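Local coordinates for Xaa-Pro Dipeptidase (Alteromonas macleodii, PDB 2QS8), which probably cleaves residues from the C-terminus of peptides as a metal-dependent carboxypeptidase of the amidohydrolase superfamily, at residues G73-S78 and V331-T336; L118-L123 and I137-K142; K142-T147 and G170-P175; G199-V204 and E296-K301. All blocks are in the same frame, centred on the assembly; numbering follows the deposited sequence.

Contact 1. Residues G73-S78 and V331-T336; sequences GQEYQS and VQKHGT
Glu75 OE2 accepts the backbone N-H of His334 at 2.9 Å, in a nearly straight bond of 171°. Two loops of the amidohydrolase TIM barrel meet here: 73-78 follows strand 69-70, and the loop 331-336 precedes helix 339-346. The His334 ring returns the grip: NE2 donates to Gln74 O at 2.9 Å. The acceptor lies near the ring plane, but the N-H is clearly bent, and the same NE2 also makes a weak bond to His71 O. A water donates to Glu75 OE2 and to His334 O, so OE2 receives two donors. Nearer the bound methionine the loops join more loosely. Tyr76 N makes a weak 3.3 Å bond to Val331 O, and a second water donates to that oxygen and to Tyr76 O. The Glu75 carboxylate lies almost parallel to the His334 ring, 3° between planes, with OE2 3.5 Å from His334 CD2. Glu75 CG sits anti to the carbonyl carbon (chi1 -66°), and the extended chain beyond it carries the carboxylate to the second loop. There OE1 rests 3.4 Å from Lys333 CD. Lys333 NZ stays too distant for a salt bridge. Cutting Glu75 back to alanine would probably leave the His334 N-H without its acceptor and take away the carboxylate that Lys333 CD rests on. Outside the two loops, the ring of His98 stacks on His334. Tyr76 CB lies 3.5 Å from Val331 O.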
loop_
_atom_site.group_PDB
_atom_site.type_symbol
_atom_site.label_atom_id
_atom_site.label_comp_id
_atom_site.label_asym_id
_atom_site.label_seq_id
_atom_site.Cartn_x
_atom_site.Cartn_y
_atom_site.Cartn_z
ATOM N N GLY A 73 15.383 -20.731 22.845
ATOM C CA GLY A 73 15.340 -21.326 21.523
ATOM C C GLY A 73 16.602 -21.088 20.721
ATOM O O GLY A 73 16.784 -21.662 19.652
ATOM N N GLN A 74 17.476 -20.230 21.233
ATOM C CA GLN A 74 18.728 -19.950 20.553
ATOM C C GLN A 74 19.833 -19.608 21.542
ATOM O O GLN A 74 19.562 -19.204 22.677
ATOM C CB GLN A 74 18.540 -18.800 19.559
ATOM C CG GLN A 74 18.376 -17.438 20.197
ATOM C CD GLN A 74 17.783 -16.413 19.245
ATOM O OE1 GLN A 74 16.581 -16.416 18.976
ATOM N NE2 GLN A 74 18.629 -15.531 18.721
ATOM N N GLU A 75 21.069 -19.815 21.103
ATOM C CA GLU A 75 22.285 -19.509 21.863
ATOM C C GLU A 75 23.341 -19.253 20.806
ATOM O O GLU A 75 23.697 -20.161 20.053
ATOM C CB GLU A 75 22.722 -20.677 22.739
ATOM C CG GLU A 75 21.757 -20.992 23.857
ATOM C CD GLU A 75 22.376 -21.861 24.933
ATOM O OE1 GLU A 75 23.019 -22.871 24.573
ATOM O OE2 GLU A 75 22.205 -21.532 26.129
ATOM N N TYR A 76 23.840 -18.027 20.746
ATOM C CA TYR A 76 24.825 -17.671 19.733
ATOM C C TYR A 76 26.073 -18.552 19.730
ATOM O O TYR A 76 26.741 -18.703 20.751
ATOM C CB TYR A 76 25.261 -16.206 19.875
ATOM C CG TYR A 76 25.800 -15.668 18.579
ATOM C CD1 TYR A 76 24.936 -15.305 17.548
ATOM C CD2 TYR A 76 27.173 -15.643 18.328
ATOM C CE1 TYR A 76 25.414 -14.946 16.298
ATOM C CE2 TYR A 76 27.667 -15.284 17.076
ATOM C CZ TYR A 76 26.778 -14.941 16.062
ATOM O OH TYR A 76 27.242 -14.627 14.799
ATOM N N GLN A 77 26.373 -19.125 18.571
ATOM C CA GLN A 77 27.546 -19.976 18.407
ATOM C C GLN A 77 28.420 -19.399 17.304
ATOM O O GLN A 77 27.920 -18.774 16.364
ATOM C CB GLN A 77 27.133 -21.401 18.024
ATOM C CG GLN A 77 26.442 -22.182 19.130
ATOM C CD GLN A 77 26.007 -23.561 18.686
ATOM O OE1 GLN A 77 25.142 -23.700 17.820
ATOM N NE2 GLN A 77 26.603 -24.589 19.276
ATOM N N SER A 78 29.724 -19.612 17.421
ATOM C CA SER A 78 30.681 -19.150 16.426
ATOM C C SER A 78 30.368 -19.790 15.067
ATOM O O SER A 78 29.616 -20.771 14.988
ATOM C CB SER A 78 32.095 -19.562 16.840
ATOM O OG SER A 78 32.216 -20.975 16.849
ATOM N N VAL A 331 22.129 -14.911 23.528
ATOM C CA VAL A 331 23.373 -14.484 23.020
ATOM C C VAL A 331 24.326 -15.330 23.823
ATOM O O VAL A 331 24.894 -16.294 23.331
ATOM C CB VAL A 331 23.609 -12.967 23.252
ATOM C CG1 VAL A 331 25.005 -12.583 22.818
ATOM C CG2 VAL A 331 22.560 -12.157 22.502
ATOM N N GLN A 332 24.513 -14.957 25.088
ATOM C CA GLN A 332 25.306 -15.785 25.992
ATOM C C GLN A 332 24.441 -16.964 26.383
ATOM O O GLN A 332 23.240 -16.965 26.107
ATOM C CB GLN A 332 25.769 -14.995 27.236
ATOM C CG GLN A 332 24.640 -14.487 28.118
ATOM C CD GLN A 332 24.071 -13.152 27.647
ATOM O OE1 GLN A 332 24.686 -12.474 26.819
ATOM N NE2 GLN A 332 22.938 -12.584 28.035
ATOM N N LYS A 333 25.024 -17.967 27.026
ATOM C CA LYS A 333 24.263 -19.152 27.428
ATOM C C LYS A 333 23.112 -18.834 28.386
ATOM O O LYS A 333 23.216 -17.933 29.220
ATOM C CB LYS A 333 25.188 -20.165 28.099
ATOM C CG LYS A 333 26.213 -20.831 27.194
ATOM C CD LYS A 333 25.627 -22.069 26.534
ATOM C CE LYS A 333 26.646 -23.201 26.439
ATOM N NZ LYS A 333 27.891 -22.792 25.736
ATOM N N HIS A 334 22.018 -19.583 28.261
ATOM C CA HIS A 334 20.861 -19.408 29.131
ATOM C C HIS A 334 21.240 -20.006 30.472
ATOM O O HIS A 334 21.928 -21.029 30.523
ATOM C CB HIS A 334 19.636 -20.147 28.570
ATOM C CG HIS A 334 19.027 -19.492 27.371
ATOM N ND1 HIS A 334 18.219 -18.378 27.463
ATOM C CD2 HIS A 334 19.158 -19.755 26.049
ATOM C CE1 HIS A 334 17.884 -17.983 26.247
ATOM N NE2 HIS A 334 18.440 -18.800 25.372
ATOM N N GLY A 335 20.799 -19.380 31.556
ATOM C CA GLY A 335 21.133 -19.888 32.872
ATOM C C GLY A 335 22.249 -19.102 33.544
ATOM O O GLY A 335 22.523 -19.277 34.733
ATOM N N THR A 336 22.904 -18.233 32.790
ATOM C CA THR A 336 23.976 -17.418 33.348
ATOM C C THR A 336 23.433 -16.008 33.608
ATOM O O THR A 336 24.186 -15.047 33.785
ATOM C CB THR A 336 25.174 -17.341 32.372
ATOM O OG1 THR A 336 24.770 -16.678 31.163
ATOM C CG2 THR A 336 25.680 -18.760 32.053
HETATM O O HOH W 1 22.227 -22.965 28.481
HETATM O O HOH W 2 26.280 -18.495 23.720
#

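Contact 2. Residues L118-L123 and I137-K142; sequences LVAISL and IFAAGK
Ala120 and Ala139 meet methyl to methyl, CB to CB at 3.6 Å. They join helix to strand in the beta-alpha-beta unit 107-112, 119-128, 136-139 of the TIM barrel. The axes of 119-123 and 137-139 run 145° apart and come within 7.9 Å. Such small side chains at the centre let helix and strand approach closely. Around this point the packing is purely apolar. Ile121 CG1 lies 4.1 Å from Ala139 CB, beside the alanine pair. At the other end Ile137 CD1 reaches Leu123, 3.9 Å from CG, and the two side chains cross at a slant. Leu123 CG stands anti to the backbone N (chi1 -170°), which brings the branch point and CD2 against that methyl. The far side of the helix differs. Ser122 is exposed and turns back on its own helix, its OG donating to Leu118 O at 2.7 Å. The same oxygen accepts Ser122 N, so two donors share it near the helix start. Leu118 also packs on Val159 of the second subunit. Beyond the strand the chain turns at Gly141, where positive phi favours glycine and a CB would come tight against Ile121 CD1. Here Ile121 CD1 lies 4.0 Å from Gly141 CA.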
loop_
_atom_site.group_PDB
_atom_site.type_symbol
_atom_site.label_atom_id
_atom_site.label_comp_id
_atom_site.label_asym_id
_atom_site.label_seq_id
_atom_site.Cartn_x
_atom_site.Cartn_y
_atom_site.Cartn_z
ATOM N N LEU A 118 6.687 -18.283 16.740
ATOM C CA LEU A 118 5.776 -18.981 17.627
ATOM C C LEU A 118 6.455 -19.812 18.719
ATOM O O LEU A 118 5.798 -20.589 19.414
ATOM C CB LEU A 118 4.863 -19.882 16.785
ATOM C CG LEU A 118 3.543 -19.321 16.236
ATOM C CD1 LEU A 118 2.629 -19.011 17.410
ATOM C CD2 LEU A 118 3.765 -18.069 15.420
ATOM N N VAL A 119 7.762 -19.649 18.883
ATOM C CA VAL A 119 8.476 -20.424 19.891
ATOM C C VAL A 119 8.043 -20.068 21.324
ATOM O O VAL A 119 7.436 -20.888 22.010
ATOM C CB VAL A 119 10.005 -20.266 19.728
ATOM C CG1 VAL A 119 10.741 -21.168 20.723
ATOM C CG2 VAL A 119 10.405 -20.630 18.300
ATOM N N ALA A 120 8.339 -18.858 21.775
ATOM C CA ALA A 120 7.947 -18.461 23.125
ATOM C C ALA A 120 6.417 -18.534 23.328
ATOM O O ALA A 120 5.943 -18.918 24.398
ATOM C CB ALA A 120 8.452 -17.042 23.427
ATOM N N ILE A 121 5.645 -18.166 22.309
ATOM C CA ILE A 121 4.197 -18.215 22.440
ATOM C C ILE A 121 3.740 -19.655 22.724
ATOM O O ILE A 121 2.937 -19.897 23.628
ATOM C CB ILE A 121 3.518 -17.694 21.168
ATOM C CG1 ILE A 121 3.698 -16.171 21.081
ATOM C CG2 ILE A 121 2.057 -18.107 21.141
ATOM C CD1 ILE A 121 3.408 -15.596 19.717
ATOM N N SER A 122 4.257 -20.608 21.956
ATOM C CA SER A 122 3.890 -22.007 22.161
ATOM C C SER A 122 4.402 -22.537 23.505
ATOM O O SER A 122 3.713 -23.275 24.204
ATOM C CB SER A 122 4.439 -22.876 21.027
ATOM O OG SER A 122 3.889 -22.492 19.780
ATOM N N LEU A 123 5.612 -22.149 23.874
ATOM C CA LEU A 123 6.188 -22.610 25.124
ATOM C C LEU A 123 5.374 -22.070 26.306
ATOM O O LEU A 123 5.065 -22.804 27.253
ATOM C CB LEU A 123 7.641 -22.155 25.221
ATOM C CG LEU A 123 8.466 -22.762 26.355
ATOM C CD1 LEU A 123 8.384 -24.286 26.268
ATOM C CD2 LEU A 123 9.909 -22.283 26.265
ATOM N N ILE A 137 5.925 -16.902 31.104
ATOM C CA ILE A 137 6.448 -16.259 29.911
ATOM C C ILE A 137 5.520 -15.234 29.282
ATOM O O ILE A 137 4.336 -15.482 29.094
ATOM C CB ILE A 137 6.795 -17.299 28.823
ATOM C CG1 ILE A 137 7.844 -18.289 29.349
ATOM C CG2 ILE A 137 7.304 -16.585 27.566
ATOM C CD1 ILE A 137 8.227 -19.373 28.335
ATOM N N PHE A 138 6.080 -14.075 28.963
ATOM C CA PHE A 138 5.355 -13.012 28.296
ATOM C C PHE A 138 6.152 -12.803 27.012
ATOM O O PHE A 138 7.306 -12.350 27.027
ATOM C CB PHE A 138 5.305 -11.774 29.175
ATOM C CG PHE A 138 4.476 -11.965 30.413
ATOM C CD1 PHE A 138 5.057 -12.367 31.603
ATOM C CD2 PHE A 138 3.093 -11.773 30.378
ATOM C CE1 PHE A 138 4.284 -12.575 32.740
ATOM C CE2 PHE A 138 2.310 -11.978 31.523
ATOM C CZ PHE A 138 2.912 -12.378 32.700
ATOM N N ALA A 139 5.525 -13.163 25.897
ATOM C CA ALA A 139 6.183 -13.121 24.604
ATOM C C ALA A 139 5.761 -12.033 23.642
ATOM O O ALA A 139 4.630 -11.548 23.669
ATOM C CB ALA A 139 6.038 -14.473 23.944
ATOM N N ALA A 140 6.694 -11.666 22.773
ATOM C CA ALA A 140 6.457 -10.647 21.770
ATOM C C ALA A 140 6.354 -11.290 20.379
ATOM O O ALA A 140 6.023 -10.620 19.398
ATOM C CB ALA A 140 7.586 -9.638 21.793
ATOM N N GLY A 141 6.619 -12.594 20.311
ATOM C CA GLY A 141 6.585 -13.274 19.033
ATOM C C GLY A 141 7.685 -12.750 18.113
ATOM O O GLY A 141 8.799 -12.456 18.560
ATOM N N LYS A 142 7.380 -12.620 16.826
ATOM C CA LYS A 142 8.367 -12.141 15.867
ATOM C C LYS A 142 8.656 -10.658 16.033
ATOM O O LYS A 142 7.740 -9.839 16.043
ATOM C CB LYS A 142 7.894 -12.397 14.430
ATOM C CG LYS A 142 8.839 -11.838 13.357
ATOM C CD LYS A 142 10.106 -12.677 13.188
ATOM C CE LYS A 142 11.114 -11.978 12.284
ATOM N NZ LYS A 142 11.788 -10.845 12.974
#

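Contact 3. Residues K142-T147 and G170-P175; sequences KTIATT and GVVNGP
Ala145 O accepts Val172 N at 2.7 Å, in the carbonyl plane. The CA of Val171 also approaches this oxygen, at 3.0 Å, in a CA-H...O contact. Ala145 N gives an equally short bond, 2.7 Å to Gly170 O and close to straight at 169°. These bonds flank a parallel bridge of Ala145 with Val171, in a short, weakly bonded pair of strands next to strand 192-196 of the TIM barrel. Gly170 is forced by position: a CB would clash with Lys142 CG, and its backbone angles themselves call for glycine. On one flank Ile144 CG2 packs on Val172 CG2 at 4.0 Å, and both side chains touch Ala181 on helix 175-188. Further along, Thr147 OG1 accepts Asn173 ND2 at 2.9 Å, with the oxygen in the amide plane. Thr147 OG1 points anti to its carbonyl carbon (chi1 -63°), which brings it to the amide. Asn173 OD1 is taken by Arg183 of the third subunit. Val171 CG1 also lies 3.5 Å from Thr147 N. The Asn173 amide therefore serves two purposes: its nitrogen ties the ends of the two strands together, while its oxygen joins them to a neighbouring subunit.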
loop_
_atom_site.group_PDB
_atom_site.type_symbol
_atom_site.label_atom_id
_atom_site.label_comp_id
_atom_site.label_asym_id
_atom_site.label_seq_id
_atom_site.Cartn_x
_atom_site.Cartn_y
_atom_site.Cartn_z
ATOM N N LYS A 142 7.380 -12.620 16.826
ATOM C CA LYS A 142 8.367 -12.141 15.867
ATOM C C LYS A 142 8.656 -10.658 16.033
ATOM O O LYS A 142 7.740 -9.839 16.043
ATOM C CB LYS A 142 7.894 -12.397 14.430
ATOM C CG LYS A 142 8.839 -11.838 13.357
ATOM C CD LYS A 142 10.106 -12.677 13.188
ATOM C CE LYS A 142 11.114 -11.978 12.284
ATOM N NZ LYS A 142 11.788 -10.845 12.974
ATOM N N THR A 143 9.932 -10.325 16.177
ATOM C CA THR A 143 10.354 -8.928 16.316
ATOM C C THR A 143 10.036 -8.238 14.990
ATOM O O THR A 143 10.272 -8.796 13.929
ATOM C CB THR A 143 11.885 -8.811 16.566
ATOM O OG1 THR A 143 12.217 -9.433 17.815
ATOM C CG2 THR A 143 12.307 -7.344 16.600
ATOM N N ILE A 144 9.497 -7.028 15.049
ATOM C CA ILE A 144 9.149 -6.327 13.829
ATOM C C ILE A 144 10.272 -5.410 13.364
ATOM O O ILE A 144 10.866 -4.683 14.158
ATOM C CB ILE A 144 7.862 -5.516 14.001
ATOM C CG1 ILE A 144 6.710 -6.451 14.371
ATOM C CG2 ILE A 144 7.559 -4.751 12.710
ATOM C CD1 ILE A 144 5.376 -5.735 14.600
ATOM N N ALA A 145 10.543 -5.456 12.064
ATOM C CA ALA A 145 11.597 -4.658 11.467
ATOM C C ALA A 145 11.204 -4.140 10.090
ATOM O O ALA A 145 10.200 -4.564 9.504
ATOM C CB ALA A 145 12.872 -5.502 11.340
ATOM N N THR A 146 12.010 -3.209 9.583
ATOM C CA THR A 146 11.813 -2.670 8.248
ATOM C C THR A 146 12.784 -3.416 7.327
ATOM O O THR A 146 13.731 -4.040 7.797
ATOM C CB THR A 146 12.102 -1.164 8.193
ATOM O OG1 THR A 146 13.380 -0.885 8.768
ATOM C CG2 THR A 146 11.033 -0.419 8.950
ATOM N N THR A 147 12.541 -3.350 6.022
ATOM C CA THR A 147 13.394 -4.041 5.059
ATOM C C THR A 147 14.887 -3.910 5.365
ATOM O O THR A 147 15.417 -2.810 5.458
ATOM C CB THR A 147 13.127 -3.535 3.635
ATOM O OG1 THR A 147 11.774 -3.845 3.276
ATOM C CG2 THR A 147 14.112 -4.178 2.628
ATOM N N GLY A 170 6.655 -9.792 9.786
ATOM C CA GLY A 170 7.494 -8.949 10.617
ATOM C C GLY A 170 8.423 -7.945 9.937
ATOM O O GLY A 170 9.245 -7.327 10.610
ATOM N N VAL A 171 8.314 -7.801 8.615
ATOM C CA VAL A 171 9.124 -6.834 7.867
ATOM C C VAL A 171 8.156 -5.837 7.222
ATOM O O VAL A 171 7.315 -6.200 6.394
ATOM C CB VAL A 171 9.988 -7.515 6.795
ATOM C CG1 VAL A 171 10.976 -6.494 6.186
ATOM C CG2 VAL A 171 10.741 -8.686 7.424
ATOM N N VAL A 172 8.285 -4.576 7.620
ATOM C CA VAL A 172 7.372 -3.527 7.184
ATOM C C VAL A 172 7.994 -2.254 6.625
ATOM O O VAL A 172 9.179 -1.987 6.799
ATOM C CB VAL A 172 6.503 -3.082 8.375
ATOM C CG1 VAL A 172 5.754 -4.271 8.958
ATOM C CG2 VAL A 172 7.401 -2.450 9.440
ATOM N N ASN A 173 7.145 -1.463 5.978
ATOM C CA ASN A 173 7.512 -0.172 5.408
ATOM C C ASN A 173 6.228 0.666 5.439
ATOM O O ASN A 173 5.214 0.277 4.857
ATOM C CB ASN A 173 8.018 -0.324 3.967
ATOM C CG ASN A 173 9.377 -0.990 3.892
ATOM O OD1 ASN A 173 10.385 -0.442 4.358
ATOM N ND2 ASN A 173 9.417 -2.184 3.307
ATOM N N GLY A 174 6.270 1.799 6.135
ATOM C CA GLY A 174 5.103 2.657 6.231
ATOM C C GLY A 174 4.226 2.304 7.419
ATOM O O GLY A 174 4.335 1.207 7.968
ATOM N N PRO A 175 3.322 3.210 7.826
ATOM C CA PRO A 175 2.421 2.995 8.965
ATOM C C PRO A 175 1.345 1.922 8.804
ATOM O O PRO A 175 0.953 1.284 9.783
ATOM C CB PRO A 175 1.824 4.382 9.194
ATOM C CG PRO A 175 1.759 4.941 7.808
ATOM C CD PRO A 175 3.076 4.523 7.197
#

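Contact 4. Residues G199-V204 and E296-K301; sequences GGVLSV and EIVRPK. With MET (methionine), chain D.
The amino group of Lys301 is buried among backbone carbonyls of the loop 199-204. Its NZ donates to Ser203 O at 2.6 Å and to Gly200 O at 2.8 Å, and makes a weak bond to Val201 O. Ala205 O, just beyond the loop, is a further acceptor. Both stronger donations arrive tilted from the carbonyl planes, 21° for Ser203 and 28° for Gly200. The loop follows strand 192-196 of the TIM barrel, and Lys301 comes from the start of helix 299-319. Its chain is bent at chi3 (-63°), and CD and CE run close by Gly200 O and Val201 O, which brings NZ among the carbonyl oxygens. With a methionine in place of Lys301, these carbonyls would probably lose their common donor and the loop would be less firmly shaped. Val298 packs beside the lysine. Its CG1 lies 4.2 Å from Val201 CG1, and its CG2 faces Ser203 O. At the exposed margin Val204 CG1 meets Ile297 CG2 at 3.8 Å, the side chains roughly at right angles. Ser203 OG is bonded instead to His150. The loop also holds the carboxylate of the bound methionine. Val201 N donates to the ligand O at 2.9 Å, and Leu202 N to OXT at 2.8 Å, both nearly straight. Lys301 NZ bonds Gly200 O, in the peptide that supplies Val201 N, and weakly Val201 O, in the one that supplies Leu202 N. This probably steadies the two donors, and the positive charge may polarise them. The arrangement is consistent with recognition of a free C-terminus in a carboxypeptidase.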
loop_
_atom_site.group_PDB
_atom_site.type_symbol
_atom_site.label_atom_id
_atom_site.label_comp_id
_atom_site.label_asym_id
_atom_site.label_seq_id
_atom_site.Cartn_x
_atom_site.Cartn_y
_atom_site.Cartn_z
ATOM N N GLY A 199 19.768 -0.141 13.694
ATOM C CA GLY A 199 20.511 -1.307 13.247
ATOM C C GLY A 199 20.980 -2.088 14.463
ATOM O O GLY A 199 20.838 -1.618 15.593
ATOM N N GLY A 200 21.546 -3.270 14.240
ATOM C CA GLY A 200 22.002 -4.090 15.349
ATOM C C GLY A 200 23.348 -4.745 15.120
ATOM O O GLY A 200 23.958 -4.567 14.067
ATOM N N VAL A 201 23.801 -5.526 16.099
ATOM C CA VAL A 201 25.098 -6.189 16.027
ATOM C C VAL A 201 25.134 -7.576 15.377
ATOM O O VAL A 201 25.791 -7.771 14.358
ATOM C CB VAL A 201 25.735 -6.312 17.436
ATOM C CG1 VAL A 201 27.049 -7.080 17.362
ATOM C CG2 VAL A 201 25.967 -4.944 18.013
ATOM N N LEU A 202 24.440 -8.532 15.981
ATOM C CA LEU A 202 24.432 -9.905 15.480
ATOM C C LEU A 202 23.698 -10.162 14.156
ATOM O O LEU A 202 23.574 -11.301 13.726
ATOM C CB LEU A 202 23.885 -10.827 16.568
ATOM C CG LEU A 202 24.672 -10.697 17.871
ATOM C CD1 LEU A 202 24.032 -11.559 18.955
ATOM C CD2 LEU A 202 26.113 -11.096 17.621
ATOM N N SER A 203 23.212 -9.112 13.512
ATOM C CA SER A 203 22.529 -9.296 12.242
ATOM C C SER A 203 23.546 -9.165 11.120
ATOM O O SER A 203 24.492 -8.380 11.225
ATOM C CB SER A 203 21.417 -8.254 12.075
ATOM O OG SER A 203 21.917 -6.937 12.211
ATOM N N VAL A 204 23.372 -9.953 10.067
ATOM C CA VAL A 204 24.277 -9.900 8.923
ATOM C C VAL A 204 23.802 -8.727 8.078
ATOM O O VAL A 204 23.086 -8.901 7.088
ATOM C CB VAL A 204 24.219 -11.211 8.102
ATOM C CG1 VAL A 204 25.215 -11.162 6.944
ATOM C CG2 VAL A 204 24.526 -12.388 9.005
ATOM N N GLU A 296 32.299 -11.544 9.228
ATOM C CA GLU A 296 33.108 -10.348 9.036
ATOM C C GLU A 296 32.326 -9.037 9.097
ATOM O O GLU A 296 32.845 -8.020 9.555
ATOM C CB GLU A 296 33.869 -10.424 7.703
ATOM C CG GLU A 296 34.955 -11.493 7.662
ATOM C CD GLU A 296 35.851 -11.478 8.900
ATOM O OE1 GLU A 296 36.424 -10.412 9.214
ATOM O OE2 GLU A 296 35.982 -12.535 9.557
ATOM N N ILE A 297 31.081 -9.059 8.640
ATOM C CA ILE A 297 30.254 -7.857 8.637
ATOM C C ILE A 297 29.742 -7.519 10.050
ATOM O O ILE A 297 29.454 -6.354 10.354
ATOM C CB ILE A 297 29.070 -8.016 7.640
ATOM C CG1 ILE A 297 28.361 -6.684 7.440
ATOM C CG2 ILE A 297 28.098 -9.060 8.139
ATOM C CD1 ILE A 297 27.395 -6.679 6.277
ATOM N N VAL A 298 29.665 -8.543 10.902
ATOM C CA VAL A 298 29.207 -8.403 12.283
ATOM C C VAL A 298 30.326 -7.977 13.251
ATOM O O VAL A 298 30.120 -7.124 14.118
ATOM C CB VAL A 298 28.610 -9.739 12.806
ATOM C CG1 VAL A 298 28.287 -9.624 14.292
ATOM C CG2 VAL A 298 27.369 -10.107 12.017
ATOM N N ARG A 299 31.507 -8.575 13.093
ATOM C CA ARG A 299 32.651 -8.290 13.963
ATOM C C ARG A 299 32.886 -6.817 14.336
ATOM O O ARG A 299 33.029 -6.493 15.507
ATOM C CB ARG A 299 33.934 -8.872 13.353
ATOM C CG ARG A 299 35.126 -8.804 14.294
ATOM C CD ARG A 299 36.345 -9.520 13.735
ATOM N NE ARG A 299 37.355 -9.713 14.768
ATOM C CZ ARG A 299 38.524 -10.312 14.576
ATOM N NH1 ARG A 299 38.848 -10.784 13.382
ATOM N NH2 ARG A 299 39.367 -10.451 15.584
ATOM N N PRO A 300 32.943 -5.914 13.346
ATOM C CA PRO A 300 33.164 -4.486 13.617
ATOM C C PRO A 300 32.121 -3.894 14.568
ATOM O O PRO A 300 32.455 -3.139 15.481
ATOM C CB PRO A 300 33.075 -3.847 12.229
ATOM C CG PRO A 300 33.496 -4.940 11.316
ATOM C CD PRO A 300 32.818 -6.155 11.897
ATOM N N LYS A 301 30.859 -4.243 14.331
ATOM C CA LYS A 301 29.741 -3.759 15.131
ATOM C C LYS A 301 29.823 -4.237 16.576
ATOM O O LYS A 301 29.556 -3.474 17.503
ATOM C CB LYS A 301 28.417 -4.214 14.502
ATOM C CG LYS A 301 28.221 -3.738 13.059
ATOM C CD LYS A 301 26.846 -4.106 12.507
ATOM C CE LYS A 301 26.660 -5.615 12.448
ATOM N NZ LYS A 301 25.288 -5.996 12.009
HETATM N N MET D . 21.334 -8.715 20.324
HETATM C CA MET D . 21.974 -7.366 20.322
HETATM C C MET D . 22.430 -6.955 18.925
HETATM O O MET D . 22.565 -5.737 18.690
HETATM C CB MET D . 23.178 -7.365 21.262
HETATM C CG MET D . 23.845 -6.021 21.372
HETATM S SD MET D . 25.079 -6.031 22.625
HETATM C CE MET D . 24.048 -6.156 24.059
HETATM O OXT MET D . 22.653 -7.859 18.090
#

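How the contacts relate
Contacts 1 and 4 both border the bound methionine and touch each other. Leu202 CD1 packs on Val331 CG2 at 3.9 Å and on Tyr76 CD1 at 4.1 Å, although the contact centres are about 17 Å apart. The Val331 side chain is about 5 Å from the magnesium ion, which His69, His71 and Asp328 bind. Contacts 2 and 3 follow one another in the chain and share Lys142, with centres about 18 Å apart. In contact 2 the side chain of Ala120 is about 12 Å from the magnesium ion. In contact 3 the side chain of Thr143 is about 7 Å from the magnesium ion. Contact 3 also faces the third subunit.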